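Local coordinates for protein Chains: A (Unidentified, PDB 6ZM9) that breaks down S-adenosylmethionine as a phage-encoded SAM lyase, probably releasing the 5'-methylthioadenosine found in its pocket, at residues A[13-18]-A[105-110]; A[34-39]-A[96-101]. All coordinates share one frame; numbering follows the deposited sequence.

Interaction 1. Residues A[13-18]-A[105-110]; sequences ARIFVG and ESVIVE. With MTA (5'-deoxy-5'-methylthioadenosine), chain F; PRO (proline), chain E.
The guanidinium of Arg14, in the conformer given of two modelled, has the Glu110 carboxylate at its edge and the Phe16 ring on one face. Its NE lies 3.4 Å from Glu110 OE2, a weakly hydrogen-bonded salt bridge in which the two planes are turned 41° apart. Glu110 OE2 is held more firmly by Gln112 NE2. Over the centre of the guanidinium, Phe16 CZ sits 3.9 Å above the plane, and Arg14 CZ lies in the plane of the ring, which therefore meets the cation with its edge. Ile108 O also lies near the ring plane, while the ribose C1' of 5'-methylthioadenosine comes in obliquely.

Beneath these groups the strands run antiparallel. Arg14/Glu110 and Phe16/Ile108 are hydrogen-bonded pairs flanking the non-hydrogen-bonded pair Ile15/Val109. Arg14 N to Glu110 O (2.9 Å) is returned by Glu110 N to Arg14 O, whereas Phe16 N to Ile108 O is matched only by a weak bond from Ile108 N to Phe16 O. Beyond them, water 1 takes the Gly18 N-H and donates to Ser106 O at 2.6 Å, bridging the strands where they diverge beside the ligands. This is a central pair of the antiparallel sheet: helix 84-101 packs against Ile15 and Val109, and the ligand pocket lies on the Phe16 and Ile108 face.

Ile108 CG1 is anti to the carbonyl carbon (chi1 -64°), and its CD1 reaches adenine N7 at 3.6 Å. Phe16 CB approaches O4' of the ribose at 3.4 Å, and Ser106 O lies near the methyl CS. Ser50 and Ile77 of the second subunit bond the nucleoside too, placing the pocket at a subunit interface. At the neighbouring proline, Glu105 N donates to OXT at 2.9 Å.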
ATOM      1  N   ALA A  13       4.676  -2.329 -10.151  1.00 12.07           N
ATOM      2  CA  ALA A  13       4.128  -3.638  -9.865  1.00 12.36           C
ATOM      3  C   ALA A  13       3.967  -3.822  -8.368  1.00 11.82           C
ATOM      4  O   ALA A  13       4.627  -3.165  -7.560  1.00 12.62           O
ATOM      5  CB  ALA A  13       5.047  -4.755 -10.370  1.00 14.90           C
ATOM      6  N   ARG A  14       3.067  -4.734  -8.013  0.51 12.02           N
ATOM      7  CA  ARG A  14       2.900  -5.220  -6.650  0.51 12.96           C
ATOM      8  C   ARG A  14       2.922  -6.743  -6.696  0.51 12.19           C
ATOM      9  O   ARG A  14       2.280  -7.352  -7.557  0.51 14.81           O
ATOM     10  CB  ARG A  14       1.556  -4.780  -6.052  0.51 17.11           C
ATOM     11  CG  ARG A  14       1.358  -3.293  -5.939  0.51 22.00           C
ATOM     12  CD  ARG A  14       0.296  -2.962  -4.884  0.51 28.98           C
ATOM     13  NE  ARG A  14      -1.053  -3.362  -5.281  0.51 33.19           N
ATOM     14  CZ  ARG A  14      -2.116  -3.319  -4.482  0.51 33.87           C
ATOM     15  NH1 ARG A  14      -2.002  -2.907  -3.225  0.51 33.06           N
ATOM     16  NH2 ARG A  14      -3.300  -3.696  -4.943  0.51 32.61           N
ATOM     17  N   ILE A  15       3.659  -7.357  -5.775  1.00 11.29           N
ATOM     18  CA  ILE A  15       3.733  -8.807  -5.667  1.00 11.10           C
ATOM     19  C   ILE A  15       3.389  -9.195  -4.234  1.00 10.18           C
ATOM     20  O   ILE A  15       3.928  -8.616  -3.291  1.00 11.96           O
ATOM     21  CB  ILE A  15       5.137  -9.326  -6.028  1.00 11.94           C
ATOM     22  CG1 ILE A  15       5.566  -8.839  -7.413  1.00 13.44           C
ATOM     23  CG2 ILE A  15       5.194 -10.850  -5.944  1.00 12.63           C
ATOM     24  CD1 ILE A  15       6.986  -9.226  -7.775  1.00 17.71           C
ATOM     25  N   PHE A  16       2.496 -10.173  -4.073  1.00 10.17           N
ATOM     26  CA  PHE A  16       2.094 -10.656  -2.761  1.00  9.40           C
ATOM     27  C   PHE A  16       2.636 -12.060  -2.554  1.00 10.76           C
ATOM     28  O   PHE A  16       2.303 -12.972  -3.327  1.00 12.31           O
ATOM     29  CB  PHE A  16       0.582 -10.651  -2.651  1.00 11.30           C
ATOM     30  CG  PHE A  16      -0.032  -9.285  -2.735  1.00 11.48           C
ATOM     31  CD1 PHE A  16      -0.337  -8.702  -3.953  1.00 13.66           C
ATOM     32  CD2 PHE A  16      -0.294  -8.580  -1.582  1.00 14.12           C
ATOM     33  CE1 PHE A  16      -0.920  -7.434  -4.014  1.00 14.89           C
ATOM     34  CE2 PHE A  16      -0.897  -7.313  -1.626  1.00 14.92           C
ATOM     35  CZ  PHE A  16      -1.213  -6.743  -2.832  1.00 15.43           C
ATOM     36  N   VAL A  17       3.445 -12.231  -1.497  1.00 10.67           N
ATOM     37  CA  VAL A  17       4.118 -13.493  -1.184  0.83 10.86           C
ATOM     38  C   VAL A  17       3.823 -13.851   0.269  1.00 10.98           C
ATOM     39  O   VAL A  17       4.178 -13.084   1.172  1.00 11.56           O
ATOM     40  CB  VAL A  17       5.649 -13.402  -1.354  0.83 13.94           C
ATOM     41  CG1 VAL A  17       6.273 -14.793  -1.199  0.83 13.04           C
ATOM     42  CG2 VAL A  17       6.055 -12.785  -2.681  0.83 15.03           C
ATOM     43  N   GLY A  18       3.234 -15.019   0.496  1.00 11.47           N
ATOM     44  CA  GLY A  18       3.019 -15.499   1.841  1.00 10.53           C
ATOM     45  C   GLY A  18       4.244 -16.150   2.461  1.00 11.37           C
ATOM     46  O   GLY A  18       5.199 -16.548   1.784  1.00 12.59           O
ATOM     47  N   GLU A 105       1.863 -22.005  -2.770  1.00 13.44           N
ATOM     48  CA  GLU A 105       0.822 -22.457  -3.683  1.00 14.69           C
ATOM     49  C   GLU A 105       0.522 -21.401  -4.738  1.00 13.26           C
ATOM     50  O   GLU A 105       0.285 -21.732  -5.907  1.00 15.43           O
ATOM     51  CB  GLU A 105      -0.470 -22.811  -2.948  0.65 16.85           C
ATOM     52  CG  GLU A 105      -1.467 -23.463  -3.894  0.65 22.77           C
ATOM     53  CD  GLU A 105      -2.791 -23.802  -3.256  0.65 25.86           C
ATOM     54  OE1 GLU A 105      -3.463 -22.903  -2.713  0.65 28.95           O
ATOM     55  OE2 GLU A 105      -3.168 -24.982  -3.330  0.65 27.51           O
ATOM     56  N   SER A 106       0.506 -20.129  -4.341  1.00 14.00           N
ATOM     57  CA  SER A 106       0.113 -19.027  -5.211  0.71 15.62           C
ATOM     58  C   SER A 106       0.884 -17.772  -4.830  1.00 13.74           C
ATOM     59  O   SER A 106       1.026 -17.491  -3.636  1.00 15.83           O
ATOM     60  CB  SER A 106      -1.376 -18.742  -4.970  0.71 21.32           C
ATOM     61  OG  SER A 106      -1.891 -17.733  -5.819  0.71 27.22           O
ATOM     62  N   VAL A 107       1.309 -16.997  -5.831  1.00 12.25           N
ATOM     63  CA  VAL A 107       1.842 -15.645  -5.671  1.00 11.03           C
ATOM     64  C   VAL A 107       1.018 -14.748  -6.587  1.00 11.83           C
ATOM     65  O   VAL A 107       0.770 -15.102  -7.746  1.00 15.50           O
ATOM     66  CB  VAL A 107       3.339 -15.586  -6.030  1.00 12.26           C
ATOM     67  CG1 VAL A 107       3.835 -14.168  -6.231  1.00 13.37           C
ATOM     68  CG2 VAL A 107       4.165 -16.258  -4.938  1.00 13.08           C
ATOM     69  N   ILE A 108       0.582 -13.592  -6.091  1.00 10.63           N
ATOM     70  CA  ILE A 108      -0.194 -12.653  -6.902  1.00 11.26           C
ATOM     71  C   ILE A 108       0.715 -11.538  -7.397  1.00 12.39           C
ATOM     72  O   ILE A 108       1.475 -10.953  -6.615  1.00 12.51           O
ATOM     73  CB  ILE A 108      -1.386 -12.071  -6.118  1.00 11.90           C
ATOM     74  CG1 ILE A 108      -2.372 -13.176  -5.762  1.00 14.09           C
ATOM     75  CG2 ILE A 108      -2.044 -10.953  -6.926  1.00 14.17           C
ATOM     76  CD1 ILE A 108      -3.428 -12.741  -4.753  1.00 17.84           C
ATOM     77  N   VAL A 109       0.613 -11.222  -8.688  1.00 12.18           N
ATOM     78  CA  VAL A 109       1.375 -10.155  -9.327  1.00 12.97           C
ATOM     79  C   VAL A 109       0.390  -9.202  -9.993  1.00 12.89           C
ATOM     80  O   VAL A 109      -0.494  -9.632 -10.745  1.00 16.32           O
ATOM     81  CB  VAL A 109       2.352 -10.718 -10.374  1.00 14.96           C
ATOM     82  CG1 VAL A 109       3.031  -9.584 -11.125  1.00 17.13           C
ATOM     83  CG2 VAL A 109       3.373 -11.608  -9.727  1.00 16.22           C
ATOM     84  N   GLU A 110       0.547  -7.911  -9.736  1.00 13.50           N
ATOM     85  CA  GLU A 110      -0.239  -6.874 -10.390  1.00 13.96           C
ATOM     86  C   GLU A 110       0.729  -5.948 -11.113  1.00 13.74           C
ATOM     87  O   GLU A 110       1.693  -5.471 -10.508  1.00 17.28           O
ATOM     88  CB  GLU A 110      -1.042  -6.095  -9.344  1.00 17.44           C
ATOM     89  CG  GLU A 110      -2.024  -5.097  -9.916  1.00 24.35           C
ATOM     90  CD  GLU A 110      -2.798  -4.347  -8.841  1.00 31.25           C
ATOM     91  OE1 GLU A 110      -3.866  -4.837  -8.404  1.00 36.78           O
ATOM     92  OE2 GLU A 110      -2.330  -3.261  -8.430  1.00 35.31           O
TER
HETATM   93  CS  MTA F 205      -1.588 -15.437  -2.706  1.00 14.71           C
HETATM   94  S5' MTA F 205      -1.483 -15.905  -1.008  1.00 13.84           S
HETATM   95  C5' MTA F 205      -0.214 -14.770  -0.419  1.00 12.53           C
HETATM   96  C4' MTA F 205      -0.719 -13.457   0.146  1.00 12.04           C
HETATM   97  O4' MTA F 205      -1.461 -12.764  -0.870  1.00 11.58           O
HETATM   98  C2' MTA F 205      -2.345 -12.164   1.275  1.00 11.25           C
HETATM   99  O2' MTA F 205      -1.487 -11.229   1.908  1.00 11.88           O
HETATM  100  C3' MTA F 205      -1.669 -13.537   1.340  1.00 11.70           C
HETATM  101  O3' MTA F 205      -1.006 -13.774   2.570  1.00 12.81           O
HETATM  102  C1' MTA F 205      -2.407 -11.912  -0.239  1.00 11.07           C
HETATM  103  N9  MTA F 205      -3.721 -12.165  -0.811  1.00 11.14           N
HETATM  104  C8  MTA F 205      -4.257 -13.355  -1.233  1.00 12.30           C
HETATM  105  N7  MTA F 205      -5.435 -13.247  -1.801  1.00 13.43           N
HETATM  106  C5  MTA F 205      -5.700 -11.884  -1.743  1.00 11.51           C
HETATM  107  C6  MTA F 205      -6.756 -11.098  -2.244  1.00 13.02           C
HETATM  108  N6  MTA F 205      -7.796 -11.585  -2.937  1.00 13.16           N
HETATM  109  N1  MTA F 205      -6.682  -9.757  -2.055  1.00 13.22           N
HETATM  110  C2  MTA F 205      -5.619  -9.253  -1.416  1.00 12.11           C
HETATM  111  N3  MTA F 205      -4.561  -9.889  -0.924  1.00 11.08           N
HETATM  112  C4  MTA F 205      -4.657 -11.214  -1.120  1.00 10.98           C
HETATM  113  N   PRO E 204       1.103 -19.197   1.902  0.84 20.08           N
HETATM  114  CA  PRO E 204       0.541 -20.528   2.133  0.84 20.00           C
HETATM  115  C   PRO E 204       1.036 -21.573   1.149  0.84 18.37           C
HETATM  116  O   PRO E 204       1.094 -22.766   1.477  0.84 20.12           O
HETATM  117  CB  PRO E 204      -0.952 -20.301   1.908  0.84 30.13           C
HETATM  118  CG  PRO E 204      -0.990 -19.046   1.011  0.84 27.28           C
HETATM  119  CD  PRO E 204       0.366 -18.498   0.841  0.84 26.12           C
HETATM  120  OXT PRO E 204       1.353 -21.244   0.007  0.84 18.14           O
HETATM  121  O   HOH W   1       2.503 -16.654  -1.630  1.00 16.38           O

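Interaction 2. Residues A[34-39]-A[96-101]. With PO4 (phosphate ion), chain B.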
ATOM      1  N   LYS A  34      15.976 -10.352   0.871  1.00 11.40           N
ATOM      2  CA  LYS A  34      17.252 -10.854   0.380  1.00 12.51           C
ATOM      3  C   LYS A  34      17.081 -11.645  -0.911  1.00 12.43           C
ATOM      4  O   LYS A  34      17.901 -11.528  -1.831  1.00 13.82           O
ATOM      5  CB  LYS A  34      17.917 -11.706   1.461  1.00 14.31           C
ATOM      6  CG  LYS A  34      18.409 -10.949   2.699  1.00 17.53           C
ATOM      7  CD  LYS A  34      18.979 -11.927   3.730  1.00 22.66           C
ATOM      8  CE  LYS A  34      19.358 -11.241   5.010  1.00 30.03           C
ATOM      9  NZ  LYS A  34      20.377 -10.208   4.729  1.00 35.25           N
ATOM     10  N   ASP A  35      16.056 -12.493  -0.987  1.00 12.16           N
ATOM     11  CA  ASP A  35      15.864 -13.309  -2.183  1.00 12.66           C
ATOM     12  C   ASP A  35      15.516 -12.431  -3.378  1.00 12.78           C
ATOM     13  O   ASP A  35      15.996 -12.685  -4.494  1.00 13.61           O
ATOM     14  CB  ASP A  35      14.794 -14.373  -1.932  1.00 13.44           C
ATOM     15  CG  ASP A  35      14.867 -15.530  -2.903  1.00 16.55           C
ATOM     16  OD1 ASP A  35      15.974 -16.042  -3.136  1.00 19.40           O
ATOM     17  OD2 ASP A  35      13.803 -15.937  -3.413  1.00 15.66           O
ATOM     18  N   THR A  36      14.687 -11.399  -3.165  1.00 12.36           N
ATOM     19  CA  THR A  36      14.329 -10.486  -4.245  1.00 11.99           C
ATOM     20  C   THR A  36      15.561  -9.755  -4.768  1.00 12.15           C
ATOM     21  O   THR A  36      15.728  -9.613  -5.985  1.00 13.51           O
ATOM     22  CB  THR A  36      13.257  -9.501  -3.770  1.00 12.13           C
ATOM     23  OG1 THR A  36      12.057 -10.211  -3.432  1.00 12.49           O
ATOM     24  CG2 THR A  36      12.920  -8.485  -4.846  1.00 14.24           C
ATOM     25  N   ILE A  37      16.426  -9.272  -3.872  1.00 12.25           N
ATOM     26  CA  ILE A  37      17.649  -8.599  -4.307  1.00 13.44           C
ATOM     27  C   ILE A  37      18.470  -9.530  -5.187  1.00 13.10           C
ATOM     28  O   ILE A  37      18.968  -9.140  -6.251  1.00 15.64           O
ATOM     29  CB  ILE A  37      18.475  -8.116  -3.099  1.00 14.27           C
ATOM     30  CG1 ILE A  37      17.786  -6.968  -2.368  1.00 14.62           C
ATOM     31  CG2 ILE A  37      19.901  -7.716  -3.555  1.00 16.95           C
ATOM     32  CD1 ILE A  37      18.405  -6.666  -1.023  1.00 16.42           C
ATOM     33  N   ALA A  38      18.630 -10.780  -4.746  1.00 14.07           N
ATOM     34  CA  ALA A  38      19.440 -11.740  -5.480  1.00 14.76           C
ATOM     35  C   ALA A  38      18.860 -12.034  -6.857  1.00 14.46           C
ATOM     36  O   ALA A  38      19.594 -12.093  -7.844  1.00 16.58           O
ATOM     37  CB  ALA A  38      19.561 -13.023  -4.654  1.00 16.27           C
ATOM     38  N   ILE A  39      17.547 -12.213  -6.947  1.00 14.60           N
ATOM     39  CA  ILE A  39      16.916 -12.510  -8.224  1.00 13.93           C
ATOM     40  C   ILE A  39      17.065 -11.326  -9.172  1.00 15.28           C
ATOM     41  O   ILE A  39      17.406 -11.487 -10.352  1.00 16.52           O
ATOM     42  CB  ILE A  39      15.435 -12.863  -8.012  1.00 13.98           C
ATOM     43  CG1 ILE A  39      15.278 -14.198  -7.297  1.00 13.66           C
ATOM     44  CG2 ILE A  39      14.712 -12.891  -9.335  1.00 16.11           C
ATOM     45  CD1 ILE A  39      13.919 -14.413  -6.667  1.00 13.97           C
ATOM     46  N   LYS A  96       7.494 -15.737 -10.356  1.00 11.90           N
ATOM     47  CA  LYS A  96       7.581 -17.184 -10.517  1.00 13.12           C
ATOM     48  C   LYS A  96       8.697 -17.762  -9.666  1.00 12.58           C
ATOM     49  O   LYS A  96       8.523 -18.813  -9.040  1.00 13.47           O
ATOM     50  CB  LYS A  96       7.802 -17.543 -11.984  1.00 16.12           C
ATOM     51  CG  LYS A  96       6.568 -17.411 -12.820  1.00 24.48           C
ATOM     52  CD  LYS A  96       6.753 -18.056 -14.178  1.00 32.41           C
ATOM     53  CE  LYS A  96       5.468 -18.775 -14.609  1.00 40.08           C
ATOM     54  NZ  LYS A  96       5.691 -20.124 -15.224  1.00 45.22           N
ATOM     55  N   GLU A  97       9.836 -17.075  -9.580  1.00 12.12           N
ATOM     56  CA  GLU A  97      10.927 -17.606  -8.770  1.00 12.02           C
ATOM     57  C   GLU A  97      10.625 -17.480  -7.278  1.00 11.69           C
ATOM     58  O   GLU A  97      10.956 -18.378  -6.498  1.00 12.67           O
ATOM     59  CB  GLU A  97      12.252 -16.953  -9.124  1.00 14.44           C
ATOM     60  CG  GLU A  97      13.434 -17.667  -8.469  1.00 16.48           C
ATOM     61  CD  GLU A  97      13.609 -19.117  -8.936  1.00 19.08           C
ATOM     62  OE1 GLU A  97      13.661 -19.337 -10.162  1.00 22.53           O
ATOM     63  OE2 GLU A  97      13.689 -20.040  -8.081  1.00 19.98           O
ATOM     64  N   LEU A  98       9.998 -16.373  -6.853  1.00 11.24           N
ATOM     65  CA  LEU A  98       9.598 -16.255  -5.452  1.00 11.26           C
ATOM     66  C   LEU A  98       8.638 -17.370  -5.053  1.00 11.31           C
ATOM     67  O   LEU A  98       8.731 -17.905  -3.943  1.00 12.75           O
ATOM     68  CB  LEU A  98       8.955 -14.889  -5.193  1.00 11.70           C
ATOM     69  CG  LEU A  98       9.934 -13.713  -5.197  1.00 11.55           C
ATOM     70  CD1 LEU A  98       9.161 -12.404  -5.256  1.00 13.31           C
ATOM     71  CD2 LEU A  98      10.894 -13.737  -4.019  1.00 13.45           C
ATOM     72  N   ARG A  99       7.708 -17.735  -5.944  1.00 10.99           N
ATOM     73  CA  ARG A  99       6.783 -18.814  -5.615  1.00 11.07           C
ATOM     74  C   ARG A  99       7.542 -20.104  -5.317  1.00 12.39           C
ATOM     75  O   ARG A  99       7.247 -20.800  -4.341  1.00 13.65           O
ATOM     76  CB  ARG A  99       5.777 -19.055  -6.746  1.00 12.03           C
ATOM     77  CG  ARG A  99       4.671 -20.046  -6.321  1.00 12.89           C
ATOM     78  CD  ARG A  99       4.262 -21.052  -7.372  1.00 13.66           C
ATOM     79  NE  ARG A  99       5.379 -21.838  -7.896  1.00 14.37           N
ATOM     80  CZ  ARG A  99       5.953 -22.879  -7.286  1.00 12.69           C
ATOM     81  NH1 ARG A  99       5.544 -23.304  -6.094  1.00 13.66           N
ATOM     82  NH2 ARG A  99       6.967 -23.490  -7.881  1.00 13.89           N
ATOM     83  N   GLU A 100       8.503 -20.454  -6.180  1.00 11.81           N
ATOM     84  CA  GLU A 100       9.305 -21.650  -5.956  1.00 12.32           C
ATOM     85  C   GLU A 100      10.129 -21.526  -4.680  1.00 13.28           C
ATOM     86  O   GLU A 100      10.181 -22.447  -3.858  1.00 13.76           O
ATOM     87  CB  GLU A 100      10.247 -21.862  -7.140  1.00 13.88           C
ATOM     88  CG  GLU A 100      11.276 -22.959  -6.858  1.00 13.67           C
ATOM     89  CD  GLU A 100      12.248 -23.234  -7.993  1.00 15.57           C
ATOM     90  OE1 GLU A 100      11.875 -23.063  -9.166  1.00 19.07           O
ATOM     91  OE2 GLU A 100      13.400 -23.649  -7.725  1.00 16.62           O
ATOM     92  N   ASP A 101      10.816 -20.392  -4.515  1.00 12.77           N
ATOM     93  CA  ASP A 101      11.790 -20.272  -3.441  1.00 12.96           C
ATOM     94  C   ASP A 101      11.125 -20.356  -2.076  1.00 12.71           C
ATOM     95  O   ASP A 101      11.753 -20.793  -1.103  1.00 13.97           O
ATOM     96  CB  ASP A 101      12.553 -18.954  -3.557  1.00 12.72           C
ATOM     97  CG  ASP A 101      13.404 -18.872  -4.818  1.00 13.29           C
ATOM     98  OD1 ASP A 101      13.419 -19.833  -5.620  1.00 15.97           O
ATOM     99  OD2 ASP A 101      14.034 -17.818  -5.014  1.00 15.95           O
TER
HETATM  100  P   PO4 B 201       8.353 -25.762  -5.237  0.50 14.69           P
HETATM  101  O1  PO4 B 201       6.852 -25.800  -5.037  0.50 17.93           O
HETATM  102  O2  PO4 B 201       8.802 -27.212  -5.180  0.50 17.58           O
HETATM  103  O3  PO4 B 201       8.654 -25.159  -6.585  0.50 14.47           O
HETATM  104  O4  PO4 B 201       9.014 -24.937  -4.144  0.50 16.55           O
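Helices 29-43 and 84-101 pack beside each other on one side of the antiparallel sheet, their short segments 10.7 Å apart at closest approach and inclined at 135°. The inner part of the contact is largely apolar. Leu98 CD2 touches both Ile39 CD1, at 4.1 Å, and Thr36 OG1, which is bonded to Val32 O within its own helix. Ile74 of strand 66-77 underlies both Thr36 and Leu98, and Leu94 touches Thr36 and Ile39, so the helix pair rests directly on the sheet. Ile39 CD1 also reaches the aliphatic part of Glu97, 3.8 Å from its CG.

Beside this apolar patch the contact turns acidic. With CG of Asp35 anti to its own N (chi1 -160°), its carboxylate is carried across to Asp101, where the two OD2 atoms are 2.5 Å apart and the carboxylate planes are turned 59° from each other. Glu97 bends at chi2, turning its carboxylate along its own helix toward the C-terminal end, until OE2 is 2.5 Å from Asp101 OD1.

On another side of helix 84-101, the Arg99 guanidinium presents its edge to a phosphate, probably from the crystallisation liquor: NH1 bonds O1 and NH2 bonds O3 at 2.7 Å. Trp127 NE1 is a further donor to this anion, and Arg99 NH1 also bonds Gln104 O.

With an acidic oxygen this near each of its own two, Asp101 lies at the middle of a three-carboxylate cluster, an arrangement that would be expected to raise the acids' affinity for protons and probably to make the contact sensitive to pH.

Overall arrangement
The centres of the two contacts are about 12 Å apart, on successive layers of one domain. Interaction 1 joins two neighbouring strands of the antiparallel sheet, 11-21 and 106-113; interaction 2 joins the two helices that pack on that sheet. Along the chain, interaction 2 is nested within the loop closed by interaction 1, and helix 84-101 leads straight into strand 106-113. The layers meet where Val107 CG2 packs on Arg99 CB at 3.7 Å and Val17 CG2 on Leu98 CD1. The nucleoside that touches Phe16 and Ile108 lies on the face of these strands turned away from helix 84-101, and both contacts also touch the second subunit of the three-chain assembly.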